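Local atomic coordinates of SusD homolog (Bacteroides thetaiotaomicron, PDB entry 3EHM), a protein that probably binds mucin O-glycans at the surface of a human gut symbiont, helping the cell to use them as nutrients. Residues 93-98 with 137-142; 143-148 with 168-173. One frame throughout, in Å; residues are numbered along the deposited sequence.

How the contacts relate
Contacts 1 and 2 follow one another along the chain, and their centres lie about 14 Å apart. In contact 1, helix 85-110 packs on the end of helix 116-140; the chain then runs straight on from P142 into I143, the start of the loop that contact 2 ties to helix 160-178. The two also meet directly. Y96 OH of the first helix lies 2.6 Å from A144 O of the loop, a probable hydrogen bond, and I143 CG2 rests 3.8 Å from T137 CA. Contact 1 is apolar and buried; contact 2, a polar pair, is partly buried and farther from the centre of the chain.

Contact 1 (93-98 with 137-142); sequences QNFYSQ and TDVFGP
Two successive helices of the SusD-like fold, 85-110 and 116-140, pack together as a helical hairpin, and here F95 of the first packs on V139 and F140 in the last turn of the second. V139 meets the phenylalanine at about a right angle. Its CG2 sits over one face of the F95 ring, 3.9 Å from the centroid, a CH-pi contact displaced toward the rim. The closest ring atom is F95 CZ, 3.7 Å from V139 CG2. The other branch, CG1, lies anti to the backbone N of V139 (chi1 166°); it reaches the CD1-CE1 side of the F95 ring and also covers a face of the neighbouring F140 ring, 3.8 Å above its plane. One valine therefore fills the angle between two aromatic rings. F140 completes the group obliquely, its CE1 4.1 Å from F95 CD1. V450 of helix 449-459 and F489 close in around F95 and V139, while F491 stacks on F140. Just beyond, the helix stops at G141, whose positive phi (105°) calls for glycine, since a side chain would run into the preceding carbonyl O; T137 OG1 bonds to G141 O at 2.6 Å, tying the departing chain to the final turn. The result is a buried apolar seam between consecutive helices of the largely alpha-helical SusD-like fold, consistent with the tetratricopeptide-repeat character of this protein.

Contact 2 (143-148 with 168-173); sequences IAYNSA and LADLSK
Y145 OH and D170 OD2 are hydrogen-bonded at 2.7 Å, joining the loop after helix 116-140 to helix 160-178. The two side chains approach from opposite directions. The carboxylate comes to the edge of the phenol, near the ring plane, so that OD2 also lies 3.1 Å from Y145 CE2, and the two flat groups are only 29° apart. Y145 CG stands anti to the backbone N (chi1 -173°), which extends the ring away from the loop toward the helix. The same hydroxyl is also hydrogen-bonded to N130 OD1 of helix 116-140. R129 and W133 of that helix pack against Y145, as do S166 and M167 of helix 160-178. A phenylalanine here has no hydroxyl, and D170 OD2 and N130 OD1 would probably lose their common partner, leaving the bond between N146 and S166 as a remaining polar link of this turn to helix 160-178. Farther out, the turn and its bonds hold the tyrosine in place: Y145 to A148 form a type I turn, with A148 N 3.2 Å from Y145 O, and D158 OD2 accepts hydrogen bonds from the backbone N of both Y145 and N146. N146 ND2 binds S166 OG, a second link between turn and helix, and S147 OG is bonded to K156 O. What results is a helix-connecting loop whose beta turn is fastened by a tyrosine bridging the helices before and after it in the alpha-helical framework of a SusD homologue.

Contact 1 (93-98 with 137-142)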
# COMPACT_ATOMS: atom_id res chain seq x y z
N GLN A 93 2.92 15.76 4.50
CA GLN A 93 3.80 15.56 5.64
C GLN A 93 3.99 14.07 5.92
O GLN A 93 5.11 13.59 6.09
CB GLN A 93 3.23 16.23 6.90
CG GLN A 93 2.98 17.73 6.78
CD GLN A 93 2.38 18.32 8.05
OE1 GLN A 93 1.57 17.69 8.72
NE2 GLN A 93 2.78 19.55 8.37
N ASN A 94 2.87 13.34 5.96
CA ASN A 94 2.91 11.91 6.26
C ASN A 94 3.52 11.03 5.18
O ASN A 94 4.02 9.94 5.48
CB ASN A 94 1.49 11.42 6.60
CG ASN A 94 0.93 12.08 7.85
OD1 ASN A 94 1.66 12.32 8.82
ND2 ASN A 94 -0.36 12.37 7.84
N PHE A 95 3.49 11.49 3.93
CA PHE A 95 4.06 10.71 2.84
C PHE A 95 5.44 11.17 2.40
O PHE A 95 6.23 10.38 1.89
CB PHE A 95 3.13 10.73 1.61
CG PHE A 95 1.97 9.78 1.70
CD1 PHE A 95 0.66 10.26 1.68
CD2 PHE A 95 2.18 8.41 1.76
CE1 PHE A 95 -0.43 9.38 1.72
CE2 PHE A 95 1.09 7.52 1.81
CZ PHE A 95 -0.21 8.01 1.79
N TYR A 96 5.76 12.45 2.60
CA TYR A 96 7.05 12.97 2.14
C TYR A 96 7.92 13.79 3.09
O TYR A 96 9.06 13.42 3.36
CB TYR A 96 6.84 13.79 0.86
CG TYR A 96 8.11 14.41 0.29
CD1 TYR A 96 8.94 13.69 -0.58
CD2 TYR A 96 8.50 15.71 0.63
CE1 TYR A 96 10.11 14.25 -1.10
CE2 TYR A 96 9.67 16.27 0.12
CZ TYR A 96 10.47 15.54 -0.74
OH TYR A 96 11.63 16.10 -1.24
N SER A 97 7.39 14.90 3.60
CA SER A 97 8.18 15.78 4.45
C SER A 97 8.61 15.32 5.83
O SER A 97 9.70 15.69 6.27
CB SER A 97 7.50 17.16 4.55
OG SER A 97 6.27 17.09 5.26
N GLN A 98 7.80 14.53 6.53
CA GLN A 98 8.21 14.09 7.87
C GLN A 98 9.50 13.28 7.82
O GLN A 98 10.41 13.49 8.62
CB GLN A 98 7.10 13.27 8.56
CG GLN A 98 5.90 14.10 9.04
CD GLN A 98 6.22 15.06 10.19
OE1 GLN A 98 5.38 15.86 10.60
NE2 GLN A 98 7.44 14.98 10.72
N THR A 137 5.29 9.37 -4.34
CA THR A 137 5.05 9.58 -5.76
C THR A 137 3.84 8.80 -6.25
O THR A 137 3.09 9.26 -7.10
CB THR A 137 6.27 9.18 -6.61
OG1 THR A 137 5.97 9.39 -7.99
CG2 THR A 137 6.64 7.73 -6.39
N ASP A 138 3.62 7.61 -5.69
CA ASP A 138 2.47 6.81 -6.10
C ASP A 138 1.16 7.41 -5.63
O ASP A 138 0.09 7.08 -6.14
CB ASP A 138 2.61 5.37 -5.59
CG ASP A 138 3.71 4.61 -6.30
OD1 ASP A 138 4.15 5.09 -7.37
OD2 ASP A 138 4.12 3.54 -5.81
N VAL A 139 1.24 8.31 -4.65
CA VAL A 139 0.05 8.97 -4.14
C VAL A 139 -0.19 10.33 -4.81
O VAL A 139 -1.31 10.64 -5.19
CB VAL A 139 0.14 9.16 -2.61
CG1 VAL A 139 -0.91 10.15 -2.13
CG2 VAL A 139 -0.05 7.82 -1.91
N PHE A 140 0.87 11.13 -4.96
CA PHE A 140 0.74 12.47 -5.57
C PHE A 140 1.18 12.57 -7.03
O PHE A 140 0.68 13.43 -7.77
CB PHE A 140 1.55 13.51 -4.78
CG PHE A 140 1.06 13.77 -3.38
CD1 PHE A 140 1.61 13.09 -2.30
CD2 PHE A 140 0.07 14.71 -3.14
CE1 PHE A 140 1.19 13.35 -1.00
CE2 PHE A 140 -0.37 14.98 -1.84
CZ PHE A 140 0.20 14.30 -0.77
N GLY A 141 2.13 11.73 -7.43
CA GLY A 141 2.66 11.79 -8.78
C GLY A 141 4.04 12.43 -8.73
O GLY A 141 4.99 11.80 -8.28
N PRO A 142 4.18 13.70 -9.17
CA PRO A 142 5.47 14.39 -9.16
C PRO A 142 5.88 14.72 -7.72
O PRO A 142 5.04 15.09 -6.91
CB PRO A 142 5.19 15.68 -9.94
CG PRO A 142 3.96 15.36 -10.75
CD PRO A 142 3.14 14.53 -9.81

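Contact 2 (143-148 with 168-173)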
# COMPACT_ATOMS: atom_id res chain seq x y z
N ILE A 143 7.17 14.58 -7.42
CA ILE A 143 7.68 14.90 -6.09
C ILE A 143 9.11 15.44 -6.23
O ILE A 143 9.77 15.22 -7.26
CB ILE A 143 7.73 13.67 -5.15
CG1 ILE A 143 8.66 12.60 -5.73
CG2 ILE A 143 6.32 13.11 -4.95
CD1 ILE A 143 8.98 11.48 -4.75
N ALA A 144 9.58 16.13 -5.19
CA ALA A 144 10.94 16.67 -5.20
C ALA A 144 11.89 15.53 -4.83
O ALA A 144 12.25 15.37 -3.67
CB ALA A 144 11.06 17.80 -4.18
N TYR A 145 12.29 14.75 -5.83
CA TYR A 145 13.16 13.61 -5.59
C TYR A 145 14.65 13.90 -5.76
O TYR A 145 15.42 13.79 -4.81
CB TYR A 145 12.77 12.45 -6.50
CG TYR A 145 13.53 11.18 -6.19
CD1 TYR A 145 13.13 10.35 -5.14
CD2 TYR A 145 14.67 10.84 -6.90
CE1 TYR A 145 13.86 9.21 -4.80
CE2 TYR A 145 15.41 9.70 -6.58
CZ TYR A 145 15.00 8.90 -5.53
OH TYR A 145 15.75 7.78 -5.21
N ASN A 146 15.05 14.27 -6.97
CA ASN A 146 16.46 14.55 -7.23
C ASN A 146 17.00 15.80 -6.54
O ASN A 146 18.20 15.89 -6.27
CB ASN A 146 16.71 14.64 -8.74
CG ASN A 146 16.61 13.30 -9.42
OD1 ASN A 146 17.27 12.34 -9.03
ND2 ASN A 146 15.78 13.22 -10.46
N SER A 147 16.12 16.75 -6.26
CA SER A 147 16.53 17.99 -5.60
C SER A 147 16.69 17.80 -4.09
O SER A 147 17.27 18.65 -3.41
CB SER A 147 15.51 19.09 -5.88
OG SER A 147 14.22 18.72 -5.42
N ALA A 148 16.19 16.68 -3.58
CA ALA A 148 16.26 16.38 -2.15
C ALA A 148 17.68 16.48 -1.62
O ALA A 148 18.59 15.81 -2.10
CB ALA A 148 15.71 14.99 -1.88
N LEU A 168 15.27 3.84 -9.45
CA LEU A 168 15.82 2.55 -9.85
C LEU A 168 17.35 2.63 -9.87
O LEU A 168 18.04 1.72 -9.41
CB LEU A 168 15.28 2.14 -11.23
CG LEU A 168 13.85 1.59 -11.28
CD1 LEU A 168 13.37 1.52 -12.71
CD2 LEU A 168 13.82 0.20 -10.63
N ALA A 169 17.87 3.73 -10.40
CA ALA A 169 19.31 3.91 -10.47
C ALA A 169 19.87 4.02 -9.05
O ALA A 169 20.92 3.45 -8.75
CB ALA A 169 19.64 5.17 -11.27
N ASP A 170 19.17 4.75 -8.19
CA ASP A 170 19.62 4.91 -6.81
C ASP A 170 19.60 3.59 -6.05
O ASP A 170 20.49 3.33 -5.23
CB ASP A 170 18.77 5.95 -6.07
CG ASP A 170 19.04 7.38 -6.54
OD1 ASP A 170 20.18 7.66 -6.96
OD2 ASP A 170 18.11 8.21 -6.49
N LEU A 171 18.59 2.77 -6.30
CA LEU A 171 18.49 1.47 -5.62
C LEU A 171 19.66 0.58 -6.03
O LEU A 171 20.25 -0.10 -5.20
CB LEU A 171 17.16 0.78 -5.95
CG LEU A 171 15.93 1.33 -5.22
CD1 LEU A 171 14.66 0.67 -5.75
CD2 LEU A 171 16.08 1.09 -3.72
N SER A 172 20.00 0.59 -7.32
CA SER A 172 21.12 -0.22 -7.79
C SER A 172 22.42 0.26 -7.16
O SER A 172 23.30 -0.54 -6.86
CB SER A 172 21.24 -0.14 -9.32
OG SER A 172 20.09 -0.69 -9.94
N LYS A 173 22.53 1.57 -6.94
CA LYS A 173 23.72 2.12 -6.32
C LYS A 173 23.84 1.62 -4.88
O LYS A 173 24.92 1.24 -4.44
CB LYS A 173 23.69 3.65 -6.33
CG LYS A 173 24.92 4.27 -5.69
CD LYS A 173 24.84 5.79 -5.68
CE LYS A 173 26.06 6.38 -4.98
NZ LYS A 173 26.01 7.87 -4.93